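Orotidine-5-phosphate decarboxylase/orotate phosphoribosyltransferase, putative (Ompdcase-oprtase, putative) (Leishmania infantum, PDB 3QW3) is the decarboxylase part of a bifunctional UMP synthase and probably converts orotidine 5'-phosphate to UMP and carbon dioxide in pyrimidine biosynthesis. Local coordinates at residues R71-P74 / A75-V79. Numbering follows the deposited sequence.
Sequences RAVP and AGIPV
A type II beta turn, P74 to I77, lies in the loop by which the TIM barrel of this decarboxylase passes from helix 60-72 to the parallel strand 80-85, and it illustrates how one main-chain bond, a bridging water and a few apolar contacts shape a helix-to-strand loop. The amide N of I77 returns to O of P74 at 3.2 Å, nearly straight at the hydrogen (160°), although the donor stands 32° off the carbonyl plane. Proline and glycine occupy the first and third places of the turn; with its positive phi, G76 adopts a conformation in which a side chain would press on the preceding carbonyl oxygen. A water lies within hydrogen-bonding distance of the same P74 oxygen, at 3.0 Å, and of O of I77, at 2.7 Å, bridging the two carbonyls across the mouth of the turn.

Apolar branches fill in beside this polar frame. V73 turns CG1 anti to its backbone N (chi1 176°), which lays that methyl against I77, 3.5 Å from O of I77 and 3.9 Å from CB of I77, the two side chains meeting almost perpendicularly. Its other branch, CG2, touches CG2 of V79 at 3.9 Å, joining the helix exit to the residue before strand 80-85. On I77, the extended chain carries CD1 to the ring of P74, 3.9 Å from CB of P74. Beyond the loop, Y48 of strand 47-50 packs on V73 and I77, I38 of helix 27-41 covers V73 and P74, and backbone bonds tie P78 to Y48 and V79 to H106.

The I77 amide and the water thus both meet the P74 oxygen, and beside this polar core the methyl contacts join helix exit to strand entry.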
ATOM      1  N   ARG A  71       6.257  20.255  -7.502  1.00 22.65           N
ATOM      2  CA  ARG A  71       6.513  21.695  -7.461  1.00 23.90           C
ATOM      3  C   ARG A  71       6.172  22.363  -8.801  1.00 23.78           C
ATOM      4  O   ARG A  71       5.770  23.532  -8.830  1.00 24.62           O
ATOM      5  CB  ARG A  71       7.967  21.967  -7.056  1.00 24.04           C
ATOM      6  CG  ARG A  71       8.209  23.330  -6.427  1.00 26.29           C
ATOM      7  CD  ARG A  71       9.577  23.392  -5.743  1.00 28.28           C
ATOM      8  N   ALA A  72       6.312  21.612  -9.895  1.00 23.97           N
ATOM      9  CA  ALA A  72       6.034  22.102 -11.256  1.00 23.52           C
ATOM     10  C   ALA A  72       4.548  22.329 -11.550  1.00 23.68           C
ATOM     11  O   ALA A  72       4.198  23.081 -12.464  1.00 23.93           O
ATOM     12  CB  ALA A  72       6.634  21.165 -12.295  1.00 23.79           C
ATOM     13  N   VAL A  73       3.678  21.676 -10.785  1.00 22.73           N
ATOM     14  CA  VAL A  73       2.239  21.836 -10.962  1.00 22.40           C
ATOM     15  C   VAL A  73       1.831  23.256 -10.537  1.00 22.68           C
ATOM     16  O   VAL A  73       2.151  23.676  -9.422  1.00 22.59           O
ATOM     17  CB  VAL A  73       1.454  20.766 -10.163  1.00 22.07           C
ATOM     18  CG1 VAL A  73      -0.040  20.985 -10.274  1.00 21.14           C
ATOM     19  CG2 VAL A  73       1.838  19.364 -10.646  1.00 21.41           C
ATOM     20  N   PRO A  74       1.142  24.000 -11.432  1.00 23.01           N
ATOM     21  CA  PRO A  74       0.723  25.373 -11.133  1.00 23.45           C
ATOM     22  C   PRO A  74       0.020  25.509  -9.794  1.00 23.70           C
ATOM     23  O   PRO A  74      -0.725  24.615  -9.384  1.00 23.49           O
ATOM     24  CB  PRO A  74      -0.262  25.691 -12.262  1.00 23.65           C
ATOM     25  CG  PRO A  74       0.213  24.891 -13.397  1.00 23.51           C
ATOM     26  CD  PRO A  74       0.757  23.607 -12.800  1.00 22.94           C
ATOM     27  N   ALA A  75       0.264  26.627  -9.115  1.00 24.23           N
ATOM     28  CA  ALA A  75      -0.460  26.942  -7.894  1.00 24.34           C
ATOM     29  C   ALA A  75      -1.958  26.918  -8.198  1.00 24.20           C
ATOM     30  O   ALA A  75      -2.398  27.384  -9.258  1.00 24.71           O
ATOM     31  CB  ALA A  75      -0.033  28.307  -7.351  1.00 24.96           C
ATOM     32  N   GLY A  76      -2.723  26.333  -7.285  1.00 23.53           N
ATOM     33  CA  GLY A  76      -4.170  26.243  -7.431  1.00 22.32           C
ATOM     34  C   GLY A  76      -4.680  24.900  -7.932  1.00 21.38           C
ATOM     35  O   GLY A  76      -5.871  24.623  -7.842  1.00 21.39           O
ATOM     36  N   ILE A  77      -3.787  24.068  -8.466  1.00 20.25           N
ATOM     37  CA  ILE A  77      -4.180  22.738  -8.941  1.00 18.80           C
ATOM     38  C   ILE A  77      -3.676  21.673  -7.966  1.00 18.16           C
ATOM     39  O   ILE A  77      -2.469  21.522  -7.787  1.00 18.08           O
ATOM     40  CB  ILE A  77      -3.689  22.442 -10.375  1.00 19.00           C
ATOM     41  CG1 ILE A  77      -4.069  23.590 -11.328  1.00 19.09           C
ATOM     42  CG2 ILE A  77      -4.281  21.107 -10.870  1.00 17.89           C
ATOM     43  CD1 ILE A  77      -3.462  23.474 -12.748  1.00 19.65           C
ATOM     44  N   PRO A  78      -4.608  20.935  -7.337  1.00 17.28           N
ATOM     45  CA  PRO A  78      -4.204  19.961  -6.320  1.00 16.90           C
ATOM     46  C   PRO A  78      -3.537  18.731  -6.919  1.00 16.29           C
ATOM     47  O   PRO A  78      -3.804  18.370  -8.065  1.00 16.18           O
ATOM     48  CB  PRO A  78      -5.521  19.593  -5.646  1.00 17.12           C
ATOM     49  CG  PRO A  78      -6.562  19.814  -6.697  1.00 17.15           C
ATOM     50  CD  PRO A  78      -6.069  20.968  -7.525  1.00 17.51           C
ATOM     51  N   VAL A  79      -2.661  18.115  -6.130  1.00 15.50           N
ATOM     52  CA  VAL A  79      -1.909  16.937  -6.535  1.00 15.47           C
ATOM     53  C   VAL A  79      -2.341  15.763  -5.666  1.00 14.92           C
ATOM     54  O   VAL A  79      -2.327  15.846  -4.432  1.00 15.07           O
ATOM     55  CB  VAL A  79      -0.388  17.176  -6.388  1.00 15.23           C
ATOM     56  CG1 VAL A  79       0.405  15.904  -6.667  1.00 15.69           C
ATOM     57  CG2 VAL A  79       0.074  18.298  -7.326  1.00 15.59           C
TER
HETATM   58  O   HOH W   1      -0.183  22.776  -7.122  1.00 23.79           O